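Serine/threonine-protein kinase-like protein ACR4 (Arabidopsis thaliana, PDB 7A0J) acts as a plasma-membrane receptor kinase that pairs with the CLE40 peptide to control formative cell divisions in root meristems, here represented by its extracellular beta-propeller domain. Local coordinates at residues D55-P68 with W71-M85. Numbering follows the deposited sequence. Where two conformers were deposited one is given.
Sequences DGFMCGLLMLSHQP and WGNSAFIQMGVPQPM
Met-58 and Trp-71 form an antiparallel hydrogen-bonded pair, Met-58 N to Trp-71 O at 2.9 Å and Trp-71 N to Met-58 O at 2.8 Å, and Asn-73 N extends the register by donating to Gly-56 O. At the non-hydrogen-bonded pair between them, Phe-57 CA faces Gly-72, where a side chain would collide with Gly-56 O. The Trp-71 indole lies beside the Met-58 side chain, pointing the same way: Met-58 CB sits over the six-membered ring and Met-58 CG comes within 3.4 Å of Trp-71 CZ2. Trp-71 CG stands between its own backbone N and carbonyl carbon (chi1 63°), which lays the indole alongside strand 57-62, one face over Met-58 O. A serine in place of Trp-71 would probably leave Met-58 CB and CG without their aromatic cover and open a gap beside Phe-48 and Leu-51. On the other side of the hairpin, Ile-77 sets CD1 squarely over the Phe-57 ring, 3.2 Å from its centroid, a close CH-pi contact, while Met-79 CE reaches Phe-57 CB. Ser-74 OG accepts from Phe-76 N, an ST turn that shapes the loop leading to Ile-77. Farther along, Pro-82 crosses Pro-68 at about a right angle, CD to Pro-68 CG 3.8 Å, and Met-85 CE meets the Pro-68 ring at CD. The hairpin 57-62/68-72 lies in the second of the seven repeats and is tied internally by the disulfide Cys-59 to Cys-70; strand 48-53 pairs with 57-62, while Tyr-91 and Val-94 of strand 91-96 and Trp-126 of strand 120-127 pack on Pro-68, joining this sheet to the next one of the propeller.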
# COMPACT_ATOMS: atom_id res chain seq x y z
N ASP A 55 -3.24 -10.80 1.20
CA ASP A 55 -4.21 -11.92 1.25
C ASP A 55 -4.06 -12.65 2.59
O ASP A 55 -3.07 -13.39 2.75
CB ASP A 55 -4.03 -12.87 0.06
CG ASP A 55 -5.17 -13.86 -0.10
OD1 ASP A 55 -5.74 -14.28 0.92
OD2 ASP A 55 -5.49 -14.19 -1.26
N GLY A 56 -5.00 -12.43 3.52
CA GLY A 56 -5.11 -13.15 4.80
C GLY A 56 -4.33 -12.50 5.92
O GLY A 56 -4.34 -13.05 7.04
N PHE A 57 -3.67 -11.36 5.68
CA PHE A 57 -2.80 -10.70 6.69
C PHE A 57 -2.81 -9.18 6.53
O PHE A 57 -2.93 -8.67 5.40
CB PHE A 57 -1.37 -11.26 6.60
CG PHE A 57 -0.66 -10.93 5.31
CD1 PHE A 57 -0.72 -11.78 4.22
CD2 PHE A 57 0.09 -9.77 5.20
CE1 PHE A 57 -0.06 -11.48 3.05
CE2 PHE A 57 0.75 -9.46 4.02
CZ PHE A 57 0.67 -10.32 2.94
N MET A 58 -2.68 -8.49 7.67
CA MET A 58 -2.40 -7.04 7.78
C MET A 58 -0.99 -6.89 8.37
O MET A 58 -0.66 -7.69 9.28
CB MET A 58 -3.43 -6.36 8.69
CG MET A 58 -3.20 -4.87 8.90
SD MET A 58 -3.15 -3.91 7.37
CE MET A 58 -4.80 -4.17 6.73
N CYS A 59 -0.19 -5.96 7.85
CA CYS A 59 1.15 -5.64 8.42
C CYS A 59 1.25 -4.14 8.70
O CYS A 59 0.49 -3.37 8.10
CB CYS A 59 2.31 -6.06 7.51
SG CYS A 59 2.24 -7.79 6.96
N GLY A 60 2.15 -3.79 9.62
CA GLY A 60 2.45 -2.40 10.00
C GLY A 60 3.92 -2.23 10.31
O GLY A 60 4.58 -3.23 10.65
N LEU A 61 4.43 -1.00 10.16
CA LEU A 61 5.78 -0.61 10.63
C LEU A 61 5.65 -0.14 12.09
O LEU A 61 4.98 0.89 12.31
CB LEU A 61 6.34 0.49 9.72
CG LEU A 61 7.75 0.97 10.04
CD1 LEU A 61 8.72 -0.20 10.10
CD2 LEU A 61 8.22 1.99 9.02
N LEU A 62 6.23 -0.89 13.03
CA LEU A 62 6.19 -0.59 14.49
C LEU A 62 6.90 0.75 14.74
O LEU A 62 7.99 0.95 14.18
CB LEU A 62 6.86 -1.72 15.27
CG LEU A 62 6.07 -3.03 15.35
CD1 LEU A 62 6.94 -4.16 15.86
CD2 LEU A 62 4.84 -2.86 16.23
N MET A 63 6.29 1.61 15.56
CA MET A 63 6.76 3.00 15.82
C MET A 63 8.08 2.98 16.61
O MET A 63 8.93 3.84 16.32
CB MET A 63 5.71 3.78 16.62
CG MET A 63 6.02 5.26 16.74
SD MET A 63 4.68 6.16 17.56
CE MET A 63 4.98 5.69 19.26
N LEU A 64 8.24 2.05 17.55
CA LEU A 64 9.40 2.01 18.49
C LEU A 64 10.56 1.22 17.87
O LEU A 64 11.66 1.79 17.76
CB LEU A 64 8.95 1.40 19.82
CG LEU A 64 7.84 2.16 20.55
CD1 LEU A 64 7.47 1.47 21.85
CD2 LEU A 64 8.24 3.61 20.82
N SER A 65 10.32 -0.03 17.47
CA SER A 65 11.37 -0.97 16.98
C SER A 65 11.67 -0.74 15.49
O SER A 65 12.76 -1.15 15.04
CB SER A 65 10.96 -2.40 17.22
OG SER A 65 9.87 -2.77 16.39
N HIS A 66 10.75 -0.11 14.75
CA HIS A 66 10.86 0.18 13.29
C HIS A 66 11.01 -1.14 12.51
O HIS A 66 11.72 -1.14 11.48
CB HIS A 66 12.01 1.16 13.02
CG HIS A 66 11.81 2.51 13.63
ND1 HIS A 66 12.83 3.20 14.26
CD2 HIS A 66 10.71 3.29 13.71
CE1 HIS A 66 12.37 4.35 14.70
NE2 HIS A 66 11.08 4.43 14.38
N GLN A 67 10.35 -2.20 12.97
CA GLN A 67 10.34 -3.54 12.31
C GLN A 67 8.95 -3.81 11.76
O GLN A 67 7.96 -3.35 12.33
CB GLN A 67 10.78 -4.63 13.30
CG GLN A 67 12.22 -4.47 13.77
CD GLN A 67 12.72 -5.67 14.53
OE1 GLN A 67 11.97 -6.37 15.20
NE2 GLN A 67 14.02 -5.90 14.44
N PRO A 68 8.82 -4.56 10.65
CA PRO A 68 7.52 -5.03 10.19
C PRO A 68 6.89 -5.97 11.22
O PRO A 68 7.62 -6.72 11.85
CB PRO A 68 7.79 -5.74 8.85
CG PRO A 68 9.28 -6.00 8.83
CD PRO A 68 9.92 -5.01 9.78
N TRP A 71 -0.23 -9.52 11.36
CA TRP A 71 -1.23 -10.34 12.09
C TRP A 71 -2.31 -10.81 11.12
O TRP A 71 -2.48 -10.17 10.05
CB TRP A 71 -1.79 -9.58 13.30
CG TRP A 71 -2.55 -8.33 12.98
CD1 TRP A 71 -3.91 -8.20 12.91
CD2 TRP A 71 -2.02 -7.01 12.75
NE1 TRP A 71 -4.25 -6.90 12.64
CE2 TRP A 71 -3.11 -6.15 12.53
CE3 TRP A 71 -0.72 -6.48 12.69
CZ2 TRP A 71 -2.95 -4.80 12.26
CZ3 TRP A 71 -0.56 -5.14 12.43
CH2 TRP A 71 -1.67 -4.31 12.21
N GLY A 72 -2.99 -11.90 11.48
CA GLY A 72 -3.89 -12.66 10.59
C GLY A 72 -3.44 -14.10 10.49
O GLY A 72 -2.87 -14.61 11.48
N ASN A 73 -3.67 -14.74 9.35
CA ASN A 73 -3.34 -16.17 9.11
C ASN A 73 -3.16 -16.38 7.61
O ASN A 73 -4.17 -16.36 6.88
CB ASN A 73 -4.41 -17.09 9.72
CG ASN A 73 -3.93 -18.51 9.90
OD1 ASN A 73 -2.93 -18.92 9.32
ND2 ASN A 73 -4.65 -19.29 10.70
N SER A 74 -1.91 -16.56 7.17
CA SER A 74 -1.52 -16.77 5.76
C SER A 74 -0.68 -18.05 5.64
O SER A 74 0.19 -18.26 6.50
CB SER A 74 -0.77 -15.58 5.22
OG SER A 74 -0.27 -15.84 3.92
N ALA A 75 -0.95 -18.86 4.62
CA ALA A 75 -0.22 -20.11 4.31
C ALA A 75 1.09 -19.81 3.58
O ALA A 75 1.88 -20.75 3.38
CB ALA A 75 -1.10 -21.03 3.49
N PHE A 76 1.32 -18.54 3.20
CA PHE A 76 2.43 -18.10 2.32
C PHE A 76 3.46 -17.26 3.09
O PHE A 76 4.64 -17.31 2.71
CB PHE A 76 1.87 -17.36 1.11
CG PHE A 76 1.01 -18.22 0.21
CD1 PHE A 76 1.57 -19.24 -0.54
CD2 PHE A 76 -0.36 -18.02 0.14
CE1 PHE A 76 0.78 -20.03 -1.36
CE2 PHE A 76 -1.15 -18.82 -0.68
CZ PHE A 76 -0.57 -19.82 -1.43
N ILE A 77 3.05 -16.52 4.13
CA ILE A 77 3.97 -15.74 5.00
C ILE A 77 3.68 -16.04 6.48
O ILE A 77 2.55 -16.44 6.80
CB ILE A 77 3.90 -14.22 4.73
CG1 ILE A 77 2.49 -13.65 4.95
CG2 ILE A 77 4.42 -13.88 3.34
CD1 ILE A 77 2.49 -12.23 5.47
N GLN A 78 4.69 -15.82 7.33
CA GLN A 78 4.60 -15.96 8.81
C GLN A 78 4.13 -14.62 9.39
O GLN A 78 4.44 -13.57 8.79
CB GLN A 78 5.95 -16.39 9.40
CG GLN A 78 7.10 -15.41 9.17
CD GLN A 78 7.84 -15.61 7.88
OE1 GLN A 78 7.59 -16.56 7.12
NE2 GLN A 78 8.77 -14.72 7.60
N MET A 79 3.40 -14.67 10.51
CA MET A 79 2.88 -13.47 11.23
C MET A 79 3.92 -12.99 12.24
O MET A 79 4.97 -13.65 12.38
CB MET A 79 1.56 -13.80 11.94
CG MET A 79 0.45 -14.22 11.00
SD MET A 79 -0.03 -12.93 9.82
CE MET A 79 0.98 -13.35 8.40
N GLY A 80 3.65 -11.86 12.90
CA GLY A 80 4.60 -11.16 13.78
C GLY A 80 5.74 -10.54 12.99
O GLY A 80 5.52 -10.22 11.80
N VAL A 81 6.91 -10.37 13.61
CA VAL A 81 8.14 -9.86 12.94
C VAL A 81 8.68 -10.97 12.05
O VAL A 81 9.07 -12.03 12.56
CB VAL A 81 9.19 -9.36 13.96
CG1 VAL A 81 10.46 -8.88 13.28
CG2 VAL A 81 8.63 -8.28 14.86
N PRO A 82 8.73 -10.78 10.71
CA PRO A 82 9.04 -11.88 9.79
C PRO A 82 10.51 -12.31 9.86
O PRO A 82 11.37 -11.45 9.92
CB PRO A 82 8.73 -11.27 8.41
CG PRO A 82 8.96 -9.79 8.60
CD PRO A 82 8.49 -9.51 10.01
N GLN A 83 10.75 -13.63 9.85
CA GLN A 83 12.10 -14.25 9.77
C GLN A 83 12.37 -14.66 8.32
O GLN A 83 11.43 -15.00 7.61
CB GLN A 83 12.18 -15.46 10.71
CG GLN A 83 12.18 -15.10 12.19
CD GLN A 83 13.42 -14.33 12.60
OE1 GLN A 83 14.51 -14.54 12.08
NE2 GLN A 83 13.25 -13.42 13.55
N PRO A 84 13.63 -14.64 7.84
CA PRO A 84 14.79 -14.22 8.62
C PRO A 84 14.82 -12.71 8.90
O PRO A 84 14.54 -11.94 8.00
CB PRO A 84 16.00 -14.59 7.75
CG PRO A 84 15.45 -15.49 6.66
CD PRO A 84 14.01 -15.05 6.48
N MET A 85 15.16 -12.33 10.14
CA MET A 85 15.30 -10.92 10.59
C MET A 85 16.62 -10.78 11.34
O MET A 85 16.89 -11.62 12.22
CB MET A 85 14.14 -10.52 11.51
CG MET A 85 14.21 -9.09 12.02
SD MET A 85 14.11 -7.85 10.70
CE MET A 85 12.41 -8.04 10.18